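Arylesterase (Sulfolobus solfataricus, PDB 5L2P) hydrolyses aryl esters, p-nitrophenyl esters of fatty acids and organophosphates such as paraoxon, acting as a serine esterase of broad specificity. Local coordinates at residues A[76-81]-A[105-110]; A[150-155]-A[174-179]; A[4-9]-A[286-291]. All blocks are in the same frame, centred on the assembly; numbering follows the deposited sequence.

Contact 1: residues A[76-81]-A[105-110]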
loop_
_atom_site.group_PDB
_atom_site.type_symbol
_atom_site.label_atom_id
_atom_site.label_comp_id
_atom_site.label_asym_id
_atom_site.label_seq_id
_atom_site.Cartn_x
_atom_site.Cartn_y
_atom_site.Cartn_z
ATOM N N GLY A 76 -20.715 26.464 21.193
ATOM C CA GLY A 76 -20.857 25.447 20.187
ATOM C C GLY A 76 -21.655 24.245 20.608
ATOM O O GLY A 76 -21.928 24.058 21.782
ATOM N N LEU A 77 -22.063 23.454 19.617
ATOM C CA LEU A 77 -22.857 22.265 19.834
ATOM C C LEU A 77 -22.379 21.139 18.950
ATOM O O LEU A 77 -22.150 21.333 17.777
ATOM C CB LEU A 77 -24.326 22.557 19.541
ATOM C CG LEU A 77 -25.281 21.351 19.517
ATOM C CD1 LEU A 77 -25.464 20.805 20.911
ATOM C CD2 LEU A 77 -26.607 21.677 18.841
ATOM N N VAL A 78 -22.248 19.946 19.531
ATOM C CA VAL A 78 -21.847 18.759 18.806
ATOM C C VAL A 78 -22.931 17.706 18.872
ATOM O O VAL A 78 -23.274 17.248 19.950
ATOM C CB VAL A 78 -20.552 18.183 19.372
ATOM C CG1 VAL A 78 -20.167 16.880 18.660
ATOM C CG2 VAL A 78 -19.415 19.217 19.275
ATOM N N MET A 79 -23.493 17.350 17.713
ATOM C CA MET A 79 -24.462 16.270 17.623
ATOM C C MET A 79 -23.703 14.966 17.477
ATOM O O MET A 79 -22.871 14.822 16.566
ATOM C CB MET A 79 -25.360 16.432 16.427
ATOM C CG MET A 79 -26.154 17.716 16.392
ATOM S SD MET A 79 -27.333 17.860 17.717
ATOM C CE MET A 79 -28.348 16.420 17.501
ATOM N N HIS A 80 -24.011 14.008 18.353
ATOM C CA HIS A 80 -23.283 12.758 18.377
ATOM C C HIS A 80 -24.210 11.603 17.993
ATOM O O HIS A 80 -25.203 11.358 18.655
ATOM C CB HIS A 80 -22.698 12.540 19.770
ATOM C CG HIS A 80 -21.935 11.250 19.918
ATOM N ND1 HIS A 80 -21.617 10.712 21.147
ATOM C CD2 HIS A 80 -21.438 10.388 18.995
ATOM C CE1 HIS A 80 -20.951 9.585 20.983
ATOM N NE2 HIS A 80 -20.822 9.368 19.684
ATOM N N PHE A 81 -23.869 10.908 16.912
ATOM C CA PHE A 81 -24.595 9.743 16.477
ATOM C C PHE A 81 -23.731 8.514 16.732
ATOM O O PHE A 81 -22.592 8.445 16.220
ATOM C CB PHE A 81 -24.910 9.863 14.994
ATOM C CG PHE A 81 -25.463 11.210 14.573
ATOM C CD1 PHE A 81 -26.434 11.832 15.309
ATOM C CD2 PHE A 81 -25.029 11.809 13.421
ATOM C CE1 PHE A 81 -26.977 13.038 14.910
ATOM C CE2 PHE A 81 -25.567 13.029 12.991
ATOM C CZ PHE A 81 -26.534 13.654 13.763
ATOM N N CYS A 105 -14.107 19.541 24.025
ATOM C CA CYS A 105 -14.702 20.660 23.292
ATOM C C CYS A 105 -15.034 21.841 24.192
ATOM O O CYS A 105 -15.067 22.981 23.725
ATOM C CB CYS A 105 -16.007 20.224 22.623
ATOM S SG CYS A 105 -15.751 19.099 21.249
ATOM N N GLU A 106 -15.330 21.550 25.461
ATOM C CA GLU A 106 -15.810 22.525 26.432
ATOM C C GLU A 106 -17.109 23.137 25.945
ATOM O O GLU A 106 -17.322 24.370 25.998
ATOM C CB GLU A 106 -14.739 23.579 26.720
ATOM C CG GLU A 106 -13.517 22.980 27.396
ATOM C CD GLU A 106 -12.356 23.955 27.509
ATOM O OE1 GLU A 106 -12.606 25.182 27.649
ATOM O OE2 GLU A 106 -11.192 23.473 27.436
ATOM N N CYS A 107 -17.979 22.254 25.451
ATOM C CA CYS A 107 -19.249 22.668 24.907
ATOM C C CYS A 107 -20.276 21.579 25.066
ATOM O O CYS A 107 -19.972 20.467 25.419
ATOM C CB CYS A 107 -19.089 23.022 23.426
ATOM S SG CYS A 107 -19.092 21.590 22.321
ATOM N N THR A 108 -21.510 21.920 24.755
ATOM C CA THR A 108 -22.640 21.016 24.887
ATOM C C THR A 108 -22.630 19.923 23.820
ATOM O O THR A 108 -22.328 20.178 22.656
ATOM C CB THR A 108 -23.929 21.813 24.698
ATOM O OG1 THR A 108 -23.868 23.040 25.469
ATOM C CG2 THR A 108 -25.163 20.934 25.055
ATOM N N VAL A 109 -22.949 18.707 24.220
ATOM C CA VAL A 109 -23.004 17.567 23.310
ATOM C C VAL A 109 -24.373 16.901 23.445
ATOM O O VAL A 109 -24.870 16.720 24.563
ATOM C CB VAL A 109 -21.903 16.562 23.645
ATOM C CG1 VAL A 109 -22.073 15.275 22.848
ATOM C CG2 VAL A 109 -20.528 17.182 23.409
ATOM N N ILE A 110 -24.985 16.569 22.316
ATOM C CA ILE A 110 -26.284 15.894 22.312
ATOM C C ILE A 110 -26.176 14.568 21.562
ATOM O O ILE A 110 -25.905 14.536 20.348
ATOM C CB ILE A 110 -27.381 16.752 21.656
ATOM C CG1 ILE A 110 -27.562 18.040 22.451
ATOM C CG2 ILE A 110 -28.690 15.973 21.537
ATOM C CD1 ILE A 110 -28.579 19.000 21.845
#

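Contact 2: residues A[150-155]-A[174-179]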
loop_
_atom_site.group_PDB
_atom_site.type_symbol
_atom_site.label_atom_id
_atom_site.label_comp_id
_atom_site.label_asym_id
_atom_site.label_seq_id
_atom_site.Cartn_x
_atom_site.Cartn_y
_atom_site.Cartn_z
ATOM N N ILE A 150 -22.948 24.581 15.011
ATOM C CA ILE A 150 -23.416 23.214 15.163
ATOM C C ILE A 150 -22.541 22.247 14.356
ATOM O O ILE A 150 -22.455 22.358 13.127
ATOM C CB ILE A 150 -24.890 23.084 14.730
ATOM C CG1 ILE A 150 -25.746 24.089 15.517
ATOM C CG2 ILE A 150 -25.370 21.646 14.926
ATOM C CD1 ILE A 150 -27.233 24.079 15.163
ATOM N N ALA A 151 -21.916 21.280 15.040
ATOM C CA ALA A 151 -21.107 20.264 14.371
ATOM C C ALA A 151 -21.713 18.872 14.572
ATOM O O ALA A 151 -22.468 18.648 15.536
ATOM C CB ALA A 151 -19.705 20.272 14.935
ATOM N N THR A 152 -21.372 17.932 13.677
ATOM C CA THR A 152 -21.762 16.565 13.808
ATOM C C THR A 152 -20.572 15.627 14.014
ATOM O O THR A 152 -19.480 15.867 13.514
ATOM C CB THR A 152 -22.579 16.109 12.605
ATOM O OG1 THR A 152 -21.854 16.342 11.397
ATOM C CG2 THR A 152 -23.959 16.811 12.576
ATOM N N PHE A 153 -20.792 14.543 14.767
ATOM C CA PHE A 153 -19.750 13.592 15.121
ATOM C C PHE A 153 -20.349 12.187 15.165
ATOM O O PHE A 153 -21.497 12.008 15.554
ATOM C CB PHE A 153 -19.161 13.993 16.456
ATOM C CG PHE A 153 -18.199 13.005 17.024
ATOM C CD1 PHE A 153 -18.665 11.962 17.826
ATOM C CD2 PHE A 153 -16.824 13.137 16.809
ATOM C CE1 PHE A 153 -17.786 11.033 18.380
ATOM C CE2 PHE A 153 -15.932 12.206 17.344
ATOM C CZ PHE A 153 -16.428 11.159 18.154
ATOM N N GLY A 154 -19.598 11.184 14.737
ATOM C CA GLY A 154 -20.121 9.858 14.641
ATOM C C GLY A 154 -19.071 8.833 14.321
ATOM O O GLY A 154 -18.129 9.127 13.620
ATOM N N ILE A 155 -19.250 7.614 14.867
ATOM C CA ILE A 155 -18.303 6.507 14.713
ATOM C C ILE A 155 -18.936 5.362 13.926
ATOM O O ILE A 155 -20.015 4.936 14.225
ATOM C CB ILE A 155 -17.800 6.018 16.082
ATOM C CG1 ILE A 155 -17.078 7.168 16.809
ATOM C CG2 ILE A 155 -16.910 4.784 15.966
ATOM C CD1 ILE A 155 -16.846 6.956 18.292
ATOM N N LEU A 174 -29.359 23.984 5.481
ATOM C CA LEU A 174 -29.072 24.043 6.904
ATOM C C LEU A 174 -27.546 24.078 7.066
ATOM O O LEU A 174 -26.837 23.192 6.579
ATOM C CB LEU A 174 -29.684 22.820 7.602
ATOM C CG LEU A 174 -29.595 22.738 9.139
ATOM C CD1 LEU A 174 -30.766 21.938 9.703
ATOM C CD2 LEU A 174 -28.307 22.111 9.651
ATOM N N LYS A 175 -27.041 25.093 7.740
ATOM C CA LYS A 175 -25.599 25.236 7.894
ATOM C C LYS A 175 -25.083 24.444 9.082
ATOM O O LYS A 175 -25.636 24.501 10.179
ATOM C CB LYS A 175 -25.181 26.701 8.040
ATOM C CG LYS A 175 -23.680 26.889 7.880
ATOM C CD LYS A 175 -23.105 27.945 8.823
ATOM C CE LYS A 175 -21.589 27.833 8.880
ATOM N NZ LYS A 175 -20.993 28.722 9.906
ATOM N N LEU A 176 -24.011 23.697 8.843
ATOM C CA LEU A 176 -23.272 23.012 9.884
ATOM C C LEU A 176 -21.878 23.550 9.805
ATOM O O LEU A 176 -21.362 23.732 8.737
ATOM C CB LEU A 176 -23.242 21.498 9.642
ATOM C CG LEU A 176 -24.610 20.829 9.698
ATOM C CD1 LEU A 176 -24.545 19.389 9.248
ATOM C CD2 LEU A 176 -25.179 20.889 11.094
ATOM N N THR A 177 -21.265 23.789 10.949
ATOM C CA THR A 177 -19.929 24.351 10.951
ATOM C C THR A 177 -18.870 23.302 10.665
ATOM O O THR A 177 -17.828 23.626 10.095
ATOM C CB THR A 177 -19.626 25.139 12.256
ATOM O OG1 THR A 177 -18.351 25.775 12.142
ATOM C CG2 THR A 177 -19.600 24.235 13.457
ATOM N N ALA A 178 -19.127 22.059 11.056
ATOM C CA ALA A 178 -18.163 20.977 10.900
ATOM C C ALA A 178 -18.804 19.593 10.908
ATOM O O ALA A 178 -19.929 19.413 11.336
ATOM C CB ALA A 178 -17.130 21.050 12.001
ATOM N N GLN A 179 -18.064 18.613 10.385
ATOM C CA GLN A 179 -18.477 17.207 10.416
ATOM C C GLN A 179 -17.275 16.338 10.769
ATOM O O GLN A 179 -16.165 16.536 10.247
ATOM C CB GLN A 179 -19.042 16.782 9.050
ATOM C CG GLN A 179 -18.076 16.982 7.888
ATOM C CD GLN A 179 -18.611 16.338 6.624
ATOM O OE1 GLN A 179 -19.186 15.225 6.670
ATOM N NE2 GLN A 179 -18.449 17.037 5.473
#

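Contact 3: residues A[4-9]-A[286-291]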
loop_
_atom_site.group_PDB
_atom_site.type_symbol
_atom_site.label_atom_id
_atom_site.label_comp_id
_atom_site.label_asym_id
_atom_site.label_seq_id
_atom_site.Cartn_x
_atom_site.Cartn_y
_atom_site.Cartn_z
ATOM N N ASP A 4 -1.017 -3.012 17.985
ATOM C CA ASP A 4 -0.791 -2.733 19.391
ATOM C C ASP A 4 -1.039 -4.029 20.233
ATOM O O ASP A 4 -2.050 -4.677 20.088
ATOM C CB ASP A 4 -1.762 -1.630 19.786
ATOM C CG ASP A 4 -1.483 -1.049 21.135
ATOM O OD1 ASP A 4 -0.644 -1.567 21.917
ATOM O OD2 ASP A 4 -2.151 -0.030 21.403
ATOM N N PRO A 5 -0.087 -4.408 21.080
ATOM C CA PRO A 5 -0.255 -5.623 21.912
ATOM C C PRO A 5 -1.559 -5.709 22.722
ATOM O O PRO A 5 -2.123 -6.773 22.829
ATOM C CB PRO A 5 0.956 -5.577 22.864
ATOM C CG PRO A 5 2.004 -4.869 22.057
ATOM C CD PRO A 5 1.257 -3.815 21.258
ATOM N N GLU A 6 -2.015 -4.595 23.287
ATOM C CA GLU A 6 -3.300 -4.562 24.004
ATOM C C GLU A 6 -4.458 -4.879 23.071
ATOM O O GLU A 6 -5.413 -5.533 23.462
ATOM C CB GLU A 6 -3.541 -3.224 24.765
ATOM C CG GLU A 6 -3.509 -1.952 23.912
ATOM C CD GLU A 6 -3.616 -0.630 24.696
ATOM O OE1 GLU A 6 -4.181 -0.636 25.834
ATOM O OE2 GLU A 6 -3.130 0.417 24.162
ATOM N N VAL A 7 -4.377 -4.413 21.832
ATOM C CA VAL A 7 -5.421 -4.686 20.841
ATOM C C VAL A 7 -5.385 -6.149 20.411
ATOM O O VAL A 7 -6.413 -6.782 20.249
ATOM C CB VAL A 7 -5.288 -3.767 19.618
ATOM C CG1 VAL A 7 -6.314 -4.147 18.528
ATOM C CG2 VAL A 7 -5.465 -2.314 20.047
ATOM N N ARG A 8 -4.185 -6.670 20.211
ATOM C CA ARG A 8 -4.007 -8.070 19.839
ATOM C C ARG A 8 -4.585 -9.012 20.940
ATOM O O ARG A 8 -5.256 -9.981 20.641
ATOM C CB ARG A 8 -2.527 -8.345 19.670
ATOM C CG ARG A 8 -2.163 -9.685 19.065
ATOM C CD ARG A 8 -0.662 -9.842 19.247
ATOM N NE ARG A 8 -0.032 -10.978 18.568
ATOM C CZ ARG A 8 0.560 -10.936 17.370
ATOM N NH1 ARG A 8 0.564 -9.825 16.628
ATOM N NH2 ARG A 8 1.129 -12.032 16.885
ATOM N N ASN A 9 -4.293 -8.707 22.197
ATOM C CA ASN A 9 -4.803 -9.447 23.316
ATOM C C ASN A 9 -6.352 -9.388 23.385
ATOM O O ASN A 9 -7.020 -10.405 23.658
ATOM C CB ASN A 9 -4.165 -8.925 24.630
ATOM C CG ASN A 9 -2.684 -9.265 24.746
ATOM O OD1 ASN A 9 -2.106 -9.892 23.841
ATOM N ND2 ASN A 9 -2.063 -8.869 25.868
ATOM N N SER A 286 -8.188 -0.801 22.764
ATOM C CA SER A 286 -7.277 0.234 23.188
ATOM C C SER A 286 -8.001 1.479 23.682
ATOM O O SER A 286 -8.172 2.437 22.942
ATOM C CB SER A 286 -6.322 0.622 22.049
ATOM O OG SER A 286 -5.372 1.589 22.513
ATOM N N PRO A 287 -8.470 1.452 24.938
ATOM C CA PRO A 287 -9.145 2.613 25.480
ATOM C C PRO A 287 -8.261 3.861 25.519
ATOM O O PRO A 287 -8.792 4.960 25.427
ATOM C CB PRO A 287 -9.568 2.167 26.912
ATOM C CG PRO A 287 -8.821 0.927 27.184
ATOM C CD PRO A 287 -8.554 0.295 25.853
ATOM N N ARG A 288 -6.955 3.691 25.679
ATOM C CA ARG A 288 -6.007 4.823 25.632
ATOM C C ARG A 288 -6.073 5.552 24.273
ATOM O O ARG A 288 -6.211 6.765 24.224
ATOM C CB ARG A 288 -4.552 4.359 25.895
ATOM C CG ARG A 288 -3.510 5.490 25.798
ATOM C CD ARG A 288 -2.044 5.027 25.955
ATOM N NE ARG A 288 -1.782 3.813 25.176
ATOM C CZ ARG A 288 -1.527 3.760 23.857
ATOM N NH1 ARG A 288 -1.458 4.876 23.089
ATOM N NH2 ARG A 288 -1.335 2.578 23.293
ATOM N N THR A 289 -5.982 4.800 23.180
ATOM C CA THR A 289 -6.104 5.387 21.833
ATOM C C THR A 289 -7.464 6.030 21.579
ATOM O O THR A 289 -7.570 7.111 20.983
ATOM C CB THR A 289 -5.866 4.340 20.751
ATOM O OG1 THR A 289 -4.614 3.719 20.977
ATOM C CG2 THR A 289 -5.807 4.965 19.416
ATOM N N SER A 290 -8.515 5.368 22.053
ATOM C CA SER A 290 -9.877 5.863 21.889
ATOM C C SER A 290 -10.049 7.219 22.574
ATOM O O SER A 290 -10.688 8.129 22.063
ATOM C CB SER A 290 -10.853 4.847 22.450
ATOM O OG SER A 290 -12.173 5.344 22.320
ATOM N N ARG A 291 -9.437 7.344 23.729
ATOM C CA ARG A 291 -9.483 8.592 24.461
ATOM C C ARG A 291 -8.707 9.707 23.737
ATOM O O ARG A 291 -9.192 10.832 23.579
ATOM C CB ARG A 291 -8.934 8.405 25.890
ATOM C CG ARG A 291 -8.885 9.684 26.677
ATOM C CD ARG A 291 -8.263 9.438 28.010
ATOM N NE ARG A 291 -9.187 8.677 28.846
ATOM C CZ ARG A 291 -10.199 9.218 29.542
ATOM N NH1 ARG A 291 -10.443 10.526 29.499
ATOM N NH2 ARG A 291 -10.972 8.435 30.283
#

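Contact 1: residues A[76-81]-A[105-110]
A beta-alpha-beta crossover brings strands 77-81 and 108-112 side by side and parallel, with Val78 beside Val109 and Met79 beside Ile110; helix 95-105 makes the connection. Three backbone bonds fasten the pair. Val78 N donates to Thr108 O at 3.1 Å, Ile110 N donates to Val78 O at 3.0 Å, and His80 N reaches Ile110 O at 2.8 Å.

On the face bearing Leu77, Met79 and Ile110, the branched isoleucine serves two neighbours at once. Its CG1 stands anti to the carbonyl carbon (chi1 -62°) and the chain runs on extended, which carries CD1 to within 3.7 Å of Leu77 CD1. The other branch, CG2, meets Met79 CE at 4.1 Å. Met79, flexible enough to bend at both chi2 and chi3, folds alongside Ile110, pointing the same way. Helix 124-138 packs on the Leu77 and Met79 side chains.

The face of Val78 and Val109 is extended by Cys105, the last residue of the helix, and Cys107, in the turn after it; compact valines and cysteines suit a place close under helix 287-305. Val78 CG2 lies 3.9 Å from Cys107 SG, with Cys105 SG slightly farther off, while Val78 CB faces Val109 CG2 at 4.2 Å. Leu301 and Phe305 close over Val78. His80 touches Val109 CG1 through its CB, while its imidazole leads away and is fixed through hydrogen bonds to Ser98 and Glu94 and an edge-to-face meeting with Phe153.

This buried, doubly covered parallel pair belongs to the central sheet of the alpha/beta hydrolase fold, where strand 77-81 runs into His82, Gly83 and Gly84, by similarity the oxyanion-hole motif.

Contact 2: residues A[150-155]-A[174-179]
Ile150 O accepts a hydrogen bond from Thr177 N at 2.9 Å, and two residues along the strand Thr152 N donates to Ala178 O at 3.1 Å. These two bonds tie strand 150-155 to the chain entering strand 178-182. Between them the spacing is uneven: Ile150 lies beside Leu176 but Ala151 beside Ala178, which leaves Thr177 as an extra residue. Its psi of -30° turns the backbone out of the extended form, and regular parallel pairing is reached at Thr152 and Gln179.

Ile150 O is a busy atom. Besides the Thr177 bond it receives a CA-H...O contact from Leu176 CA at 3.4 Å, and the methyl CG2 of Thr177 packs against it as well. That methyl sits between the backbone N and the carbonyl carbon of its own residue (chi1 -174° for OG1), and this rotation turns it to the neighbouring strand.

Side chains then fill in around the backbone. Ala151 and Ala178 meet methyl to methyl, CB to CB at 4.0 Å; residues this small suit a place where Phe305 of helix 287-305 lies on Ala151. At the start of the pair Ile150 CG2 touches Leu176 CD2 at 3.9 Å, the two branched chains crossing obliquely; on the face of Thr152 and Gln179, Thr152 OG1 lies 3.7 Å from Gln179 CB. Helix 124-138 covers Thr152 through Ile133. The amide of Gln179 reaches beyond the pair, NE2 bonding to the carbonyl of Pro241.

Helix 157-171 links the two strands in a beta-alpha-beta crossover, and strand 150-155 carries Gly154, the first glycine of the GxSxG sequence completed by Ser156 and Gly158, consistent with the nucleophile elbow of alpha/beta hydrolases, Ser156 being the inferred active-site serine.

Contact 3: residues A[4-9]-A[286-291]
Arg288 meets two carboxylates with one nitrogen: its NH2 forms salt bridges to Glu6 OE2 at 2.9 Å and to Asp4 OD2 at 3.3 Å. The aspartate oxygen comes in at the edge of the guanidinium, near its plane. Glu6 approaches obliquely, and its hydrogen bond is weak, bent to 128° at the hydrogen. The carboxylate of Glu6 is turned 21° from the guanidinium plane. Gathering two carboxylates about one guanidinium is likely to let the positive charge partly balance theirs.

Glu6 OE2 also lies 3.0 Å from Ser286 OG. That hydroxyl in turn pairs with Thr289 OG1 at 2.7 Å, either of which could be the donor, and the serine proton may therefore serve one acceptor or the other. With an alanine in place of Glu6 the carboxylate is gone, and Arg288 NH2 would probably lose the shorter of its two bridges and Ser286 OG its partner on the other helix.

Shape sets up these meetings. Glu6 starts with CG between its backbone N and carbonyl carbon (chi1 58°) and then runs extended, long enough to span the gap, whereas Arg288 bends at chi3 to bring its flat end back. Next to the charged groups, Val7 CG2 rests on Ser286 CB at 3.7 Å; Val7 also packs on Asn279 and Val280 of strand 279-280. Beyond them, Arg288 NH1 makes weak bonds to Gln292 and to Thr271 O of the second subunit, whose Leu272 packs on Arg288.

Asp4 and Ser286 are the N-cap residues of helices 5-17 and 287-305, so a salt-bridge network here joins two helix starts, placing the N-terminal helix beside the hydrolase fold a short way from the inferred catalytic His281.

Contacts 1 and 2 lie in the buried core and share one sheet: strands 77-81 and 150-155 are neighbours, and Met79 N to Ala151 O and Leu77 O to Ala151 N, each 2.7 Å, probably bond them. Both close beta-alpha-beta units in series, relying on backbone bonds and apolar side chains beneath helices 124-138 and 287-305. Contact 3 is only partly buried, its centre about 25 Å from that of contact 1, and works through charged and hydroxyl groups. It closes a loop enclosing the other two. Helix 287-305 connects them all: it starts in contact 3, while its far end covers contacts 1 and 2.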